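Local coordinates for protein putative glycosidase ph117-related (Bacteroides thetaiotaomicron, PDB 5A7V) that probably cleaves or phosphorolyses mannose-containing glycans, as a member of glycoside hydrolase family 130, and binds mannose in its pocket, at residues A[84-96]-A[106-120]. Numbering follows the deposited sequence. Where two conformers were deposited one is given.
Sequences HDGKIVVLYRAED and TSRLGYATSSDGIHF. With MAN (alpha-D-mannopyranose), chain D; BMA (beta-D-mannopyranose), chain C.
Arg-93 reaches Ser-107 with CG anti to its backbone N (chi1 -179°) and the chain extended as far as NE, which donates to Ser-107 OG at 2.9 Å, the hydroxyl lying tilted from the guanidinium plane. That grip steadies the guanidinium while NH1 bonds O3 of the bound mannose, modelled as both anomers; NH2 also reaches the sugar and bonds Glu-95 OE2 weakly within a salt bridge. On the opposite sheet face, Tyr-92 holds CG between its backbone N and carbonyl carbon (chi1 53°), which lays the ring across the neighbouring strand: Gly-110 CA sits 3.6 Å from the ring centroid in a CH-pi contact. Back on the Arg-93 face, Val-89 CG1 packs over one face of the Tyr-111 ring. Beyond Glu-95 and Ser-107, at the open end of the hairpin, Arg-108 NH1 donates a nearly straight hydrogen bond, part of a salt bridge, to Asp-96 OD2 (2.9 Å), from above the carboxylate plane, and a water links both groups to Thr-106 OG1. Arg-105 also pairs with Glu-95, Ser-98 with Asp-96 and Pro-141 O with Thr-106. Antiparallel backbone bonds join this hairpin, central in a four-stranded sheet consistent with a beta-propeller blade, between strands 75-84 and 121-122; strands 143-151 and 358-365 pack against its two faces.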
loop_
_atom_site.group_PDB
_atom_site.type_symbol
_atom_site.label_atom_id
_atom_site.label_comp_id
_atom_site.label_asym_id
_atom_site.label_seq_id
_atom_site.Cartn_x
_atom_site.Cartn_y
_atom_site.Cartn_z
ATOM N N HIS A 84 -12.304 12.236 2.472
ATOM C CA HIS A 84 -12.644 13.061 3.649
ATOM C C HIS A 84 -13.262 14.362 3.194
ATOM O O HIS A 84 -12.726 15.068 2.347
ATOM C CB HIS A 84 -11.372 13.357 4.471
ATOM C CG HIS A 84 -11.619 14.147 5.723
ATOM N ND1 HIS A 84 -12.405 13.695 6.758
ATOM C CD2 HIS A 84 -11.145 15.352 6.106
ATOM C CE1 HIS A 84 -12.443 14.619 7.712
ATOM N NE2 HIS A 84 -11.671 15.631 7.353
ATOM N N ASP A 85 -14.423 14.655 3.773
ATOM C CA ASP A 85 -15.120 15.930 3.520
ATOM C C ASP A 85 -15.254 16.188 1.980
ATOM O O ASP A 85 -15.057 17.301 1.483
ATOM C CB ASP A 85 -14.350 17.049 4.237
ATOM C CG ASP A 85 -14.529 17.019 5.777
ATOM O OD1 ASP A 85 -15.286 16.169 6.313
ATOM O OD2 ASP A 85 -13.898 17.864 6.462
ATOM N N GLY A 86 -15.570 15.128 1.232
ATOM C CA GLY A 86 -15.897 15.298 -0.177
ATOM C C GLY A 86 -14.667 15.388 -1.098
ATOM O O GLY A 86 -14.851 15.695 -2.288
ATOM N N LYS A 87 -13.467 15.185 -0.555
ATOM C CA LYS A 87 -12.235 15.250 -1.334
ATOM C C LYS A 87 -11.416 13.990 -1.168
ATOM O O LYS A 87 -11.523 13.276 -0.161
ATOM C CB LYS A 87 -11.414 16.459 -0.892
ATOM C CG LYS A 87 -12.148 17.802 -1.108
ATOM C CD LYS A 87 -11.218 18.983 -1.113
ATOM C CE LYS A 87 -11.950 20.318 -1.242
ATOM N NZ LYS A 87 -10.924 21.394 -1.145
ATOM N N ILE A 88 -10.530 13.757 -2.146
ATOM C CA ILE A 88 -9.487 12.745 -1.998
ATOM C C ILE A 88 -8.372 13.336 -1.147
ATOM O O ILE A 88 -7.933 14.463 -1.398
ATOM C CB ILE A 88 -8.959 12.301 -3.387
ATOM C CG1 ILE A 88 -9.989 11.409 -4.097
ATOM C CG2 ILE A 88 -7.612 11.570 -3.260
ATOM C CD1 ILE A 88 -9.759 11.195 -5.579
ATOM N N VAL A 89 -7.936 12.575 -0.149
ATOM C CA VAL A 89 -6.825 12.922 0.711
ATOM C C VAL A 89 -5.757 11.846 0.566
ATOM O O VAL A 89 -6.050 10.649 0.698
ATOM C CB VAL A 89 -7.238 13.109 2.172
ATOM C CG1 VAL A 89 -6.050 13.465 3.058
ATOM C CG2 VAL A 89 -8.277 14.213 2.244
ATOM N N VAL A 90 -4.526 12.284 0.321
ATOM C CA VAL A 90 -3.388 11.402 0.252
ATOM C C VAL A 90 -2.429 11.728 1.397
ATOM O O VAL A 90 -2.104 12.915 1.644
ATOM C CB VAL A 90 -2.680 11.538 -1.122
ATOM C CG1 VAL A 90 -1.273 10.930 -1.128
ATOM C CG2 VAL A 90 -3.532 10.927 -2.200
ATOM N N LEU A 91 -1.957 10.684 2.079
ATOM C CA LEU A 91 -0.836 10.775 3.029
ATOM C C LEU A 91 0.352 10.060 2.383
ATOM O O LEU A 91 0.310 8.852 2.193
ATOM C CB LEU A 91 -1.160 10.210 4.407
ATOM C CG LEU A 91 -1.844 11.178 5.405
ATOM C CD1 LEU A 91 -3.248 11.549 4.944
ATOM C CD2 LEU A 91 -1.795 10.668 6.819
ATOM N N TYR A 92 1.352 10.843 2.018
ATOM C CA TYR A 92 2.492 10.323 1.243
ATOM C C TYR A 92 3.710 10.107 2.130
ATOM O O TYR A 92 4.025 10.919 3.015
ATOM C CB TYR A 92 2.841 11.194 0.031
ATOM C CG TYR A 92 3.084 12.686 0.300
ATOM C CD1 TYR A 92 2.019 13.622 0.308
ATOM C CD2 TYR A 92 4.360 13.186 0.545
ATOM C CE1 TYR A 92 2.255 14.961 0.499
ATOM C CE2 TYR A 92 4.588 14.539 0.715
ATOM C CZ TYR A 92 3.542 15.426 0.669
ATOM O OH TYR A 92 3.754 16.783 0.857
ATOM N N ARG A 93 4.430 9.007 1.877
ATOM C CA ARG A 93 5.702 8.764 2.551
ATOM C C ARG A 93 6.738 9.763 2.017
ATOM O O ARG A 93 7.020 9.742 0.831
ATOM C CB ARG A 93 6.163 7.329 2.306
ATOM C CG ARG A 93 7.461 6.987 3.000
ATOM C CD ARG A 93 7.960 5.579 2.706
ATOM N NE ARG A 93 9.241 5.326 3.283
ATOM C CZ ARG A 93 9.911 4.172 3.186
ATOM N NH1 ARG A 93 9.334 3.075 2.672
ATOM N NH2 ARG A 93 11.182 4.116 3.574
ATOM N N ALA A 94 7.359 10.525 2.888
ATOM C CA ALA A 94 8.349 11.513 2.522
ATOM C C ALA A 94 9.624 11.249 3.272
ATOM O O ALA A 94 9.630 10.968 4.478
ATOM C CB ALA A 94 7.860 12.898 2.866
ATOM N N GLU A 95 10.749 11.290 2.537
ATOM C CA GLU A 95 12.074 11.094 3.110
ATOM C C GLU A 95 12.938 12.341 2.993
ATOM O O GLU A 95 12.904 13.037 1.951
ATOM C CB GLU A 95 12.798 9.905 2.455
ATOM C CG GLU A 95 12.209 8.568 2.866
ATOM C CD GLU A 95 12.922 7.395 2.200
ATOM O OE1 GLU A 95 13.440 7.566 1.040
ATOM O OE2 GLU A 95 12.943 6.299 2.836
ATOM N N ASP A 96 13.676 12.597 4.083
ATOM C CA ASP A 96 14.678 13.673 4.177
ATOM C C ASP A 96 16.045 13.175 3.680
ATOM O O ASP A 96 16.138 12.060 3.116
ATOM C CB ASP A 96 14.688 14.221 5.618
ATOM C CG ASP A 96 15.190 13.229 6.649
ATOM O OD1 ASP A 96 15.759 12.165 6.311
ATOM O OD2 ASP A 96 15.057 13.559 7.861
ATOM N N THR A 106 14.848 9.303 7.313
ATOM C CA THR A 106 13.674 9.306 8.226
ATOM C C THR A 106 12.429 9.561 7.370
ATOM O O THR A 106 12.384 10.547 6.581
ATOM C CB THR A 106 13.804 10.405 9.314
ATOM O OG1 THR A 106 14.972 10.193 10.100
ATOM C CG2 THR A 106 12.571 10.375 10.227
ATOM N N SER A 107 11.432 8.685 7.514
ATOM C CA SER A 107 10.160 8.804 6.829
ATOM C C SER A 107 9.131 9.511 7.735
ATOM O O SER A 107 8.977 9.184 8.921
ATOM C CB SER A 107 9.632 7.407 6.465
ATOM O OG SER A 107 10.450 6.824 5.419
ATOM N N ARG A 108 8.425 10.440 7.126
ATOM C CA ARG A 108 7.342 11.199 7.755
ATOM C C ARG A 108 6.236 11.313 6.708
ATOM O O ARG A 108 6.507 11.300 5.506
ATOM C CB ARG A 108 7.836 12.590 8.174
ATOM C CG ARG A 108 9.003 12.549 9.152
ATOM C CD ARG A 108 9.518 13.930 9.548
ATOM N NE ARG A 108 10.663 13.883 10.444
ATOM C CZ ARG A 108 11.962 13.888 10.083
ATOM N NH1 ARG A 108 12.289 13.775 8.787
ATOM N NH2 ARG A 108 12.912 13.921 10.985
ATOM N N LEU A 109 4.970 11.450 7.148
ATOM C CA LEU A 109 3.867 11.476 6.211
ATOM C C LEU A 109 3.392 12.883 5.890
ATOM O O LEU A 109 3.011 13.650 6.795
ATOM C CB LEU A 109 2.697 10.642 6.730
ATOM C CG LEU A 109 3.047 9.208 7.122
ATOM C CD1 LEU A 109 1.741 8.462 7.484
ATOM C CD2 LEU A 109 3.868 8.443 6.084
ATOM N N GLY A 110 3.380 13.218 4.611
ATOM C CA GLY A 110 2.798 14.446 4.105
ATOM C C GLY A 110 1.291 14.299 3.919
ATOM O O GLY A 110 0.782 13.180 3.883
ATOM N N TYR A 111 0.614 15.436 3.770
ATOM C CA TYR A 111 -0.850 15.500 3.646
ATOM C C TYR A 111 -1.208 16.343 2.423
ATOM O O TYR A 111 -0.711 17.480 2.274
ATOM C CB TYR A 111 -1.399 16.125 4.936
ATOM C CG TYR A 111 -2.885 16.304 4.994
ATOM C CD1 TYR A 111 -3.540 17.358 4.360
ATOM C CD2 TYR A 111 -3.658 15.413 5.731
ATOM C CE1 TYR A 111 -4.930 17.480 4.480
ATOM C CE2 TYR A 111 -5.022 15.553 5.845
ATOM C CZ TYR A 111 -5.656 16.562 5.203
ATOM O OH TYR A 111 -7.019 16.674 5.311
ATOM N N ALA A 112 -2.060 15.829 1.566
ATOM C CA ALA A 112 -2.463 16.552 0.361
ATOM C C ALA A 112 -3.937 16.253 0.049
ATOM O O ALA A 112 -4.392 15.133 0.233
ATOM C CB ALA A 112 -1.561 16.108 -0.794
ATOM N N THR A 113 -4.636 17.252 -0.483
ATOM C CA THR A 113 -6.042 17.115 -0.799
ATOM C C THR A 113 -6.311 17.475 -2.249
ATOM O O THR A 113 -5.638 18.345 -2.835
ATOM C CB THR A 113 -6.931 17.990 0.119
ATOM O OG1 THR A 113 -6.769 19.369 -0.203
ATOM C CG2 THR A 113 -6.547 17.804 1.543
ATOM N N SER A 114 -7.320 16.839 -2.827
ATOM C CA SER A 114 -7.658 17.072 -4.250
ATOM C C SER A 114 -9.160 16.854 -4.507
ATOM O O SER A 114 -9.756 15.943 -3.904
ATOM C CB SER A 114 -6.861 16.116 -5.127
ATOM O OG SER A 114 -7.185 16.289 -6.464
ATOM N N SER A 115 -9.751 17.679 -5.371
ATOM C CA SER A 115 -11.132 17.468 -5.840
ATOM C C SER A 115 -11.209 16.673 -7.132
ATOM O O SER A 115 -12.282 16.248 -7.520
ATOM C CB SER A 115 -11.845 18.803 -6.055
ATOM O OG SER A 115 -12.033 19.427 -4.825
ATOM N N ASP A 116 -10.075 16.503 -7.841
ATOM C CA ASP A 116 -10.070 15.714 -9.099
ATOM C C ASP A 116 -9.138 14.499 -9.065
ATOM O O ASP A 116 -9.046 13.754 -10.078
ATOM C CB ASP A 116 -9.758 16.605 -10.303
ATOM C CG ASP A 116 -8.306 17.115 -10.341
ATOM O OD1 ASP A 116 -7.490 16.857 -9.434
ATOM O OD2 ASP A 116 -8.013 17.849 -11.325
ATOM N N GLY A 117 -8.480 14.265 -7.916
ATOM C CA GLY A 117 -7.550 13.141 -7.788
ATOM C C GLY A 117 -6.191 13.297 -8.455
ATOM O O GLY A 117 -5.355 12.399 -8.331
ATOM N N ILE A 118 -5.996 14.462 -9.119
ATOM C CA ILE A 118 -4.787 14.661 -9.944
ATOM C C ILE A 118 -3.994 15.876 -9.445
ATOM O O ILE A 118 -2.763 15.781 -9.226
ATOM C CB ILE A 118 -5.226 14.924 -11.395
ATOM C CG1 ILE A 118 -5.776 13.610 -11.991
ATOM C CG2 ILE A 118 -3.966 15.254 -12.222
ATOM C CD1 ILE A 118 -6.709 13.789 -13.192
ATOM N N HIS A 119 -4.690 16.993 -9.228
ATOM C CA HIS A 119 -4.079 18.236 -8.748
ATOM C C HIS A 119 -4.284 18.348 -7.262
ATOM O O HIS A 119 -5.420 18.297 -6.773
ATOM C CB HIS A 119 -4.693 19.432 -9.476
ATOM C CG HIS A 119 -4.512 19.355 -10.958
ATOM N ND1 HIS A 119 -5.448 18.793 -11.795
ATOM C CD2 HIS A 119 -3.471 19.726 -11.745
ATOM C CE1 HIS A 119 -4.998 18.832 -13.039
ATOM N NE2 HIS A 119 -3.804 19.397 -13.038
ATOM N N PHE A 120 -3.197 18.474 -6.539
ATOM C CA PHE A 120 -3.226 18.447 -5.076
ATOM C C PHE A 120 -2.789 19.753 -4.432
ATOM O O PHE A 120 -1.892 20.427 -4.943
ATOM C CB PHE A 120 -2.335 17.313 -4.530
ATOM C CG PHE A 120 -2.932 15.942 -4.671
ATOM C CD1 PHE A 120 -2.832 15.249 -5.846
ATOM C CD2 PHE A 120 -3.641 15.393 -3.633
ATOM C CE1 PHE A 120 -3.438 14.018 -6.018
ATOM C CE2 PHE A 120 -4.231 14.138 -3.759
ATOM C CZ PHE A 120 -4.154 13.463 -4.964
HETATM C C1 MAN D . 13.221 -1.905 3.414
HETATM C C2 MAN D . 12.274 -1.240 2.508
HETATM C C3 MAN D . 12.393 0.226 2.858
HETATM C C4 MAN D . 12.208 0.541 4.337
HETATM C C5 MAN D . 13.021 -0.397 5.210
HETATM C C6 MAN D . 12.517 -0.455 6.636
HETATM O O1 MAN D . 14.563 -1.746 3.153
HETATM O O2 MAN D . 10.920 -1.607 2.744
HETATM O O3 MAN D . 11.452 1.046 2.150
HETATM O O4 MAN D . 12.633 1.890 4.604
HETATM O O5 MAN D . 12.966 -1.732 4.747
HETATM O O6 MAN D . 11.149 -0.871 6.729
HETATM C C1 BMA C . 13.215 -1.889 3.236
HETATM C C2 BMA C . 12.362 -0.916 2.416
HETATM C C3 BMA C . 12.549 0.481 2.963
HETATM C C4 BMA C . 12.264 0.502 4.452
HETATM C C5 BMA C . 12.970 -0.645 5.183
HETATM C C6 BMA C . 12.572 -0.748 6.643
HETATM O O1 BMA C . 13.195 -3.242 2.811
HETATM O O2 BMA C . 10.972 -1.250 2.526
HETATM O O3 BMA C . 11.731 1.490 2.258
HETATM O O4 BMA C . 12.723 1.768 4.954
HETATM O O5 BMA C . 12.723 -1.936 4.579
HETATM O O6 BMA C . 11.166 -0.940 6.825
HETATM O O HOH W 1 15.668 13.023 10.339
#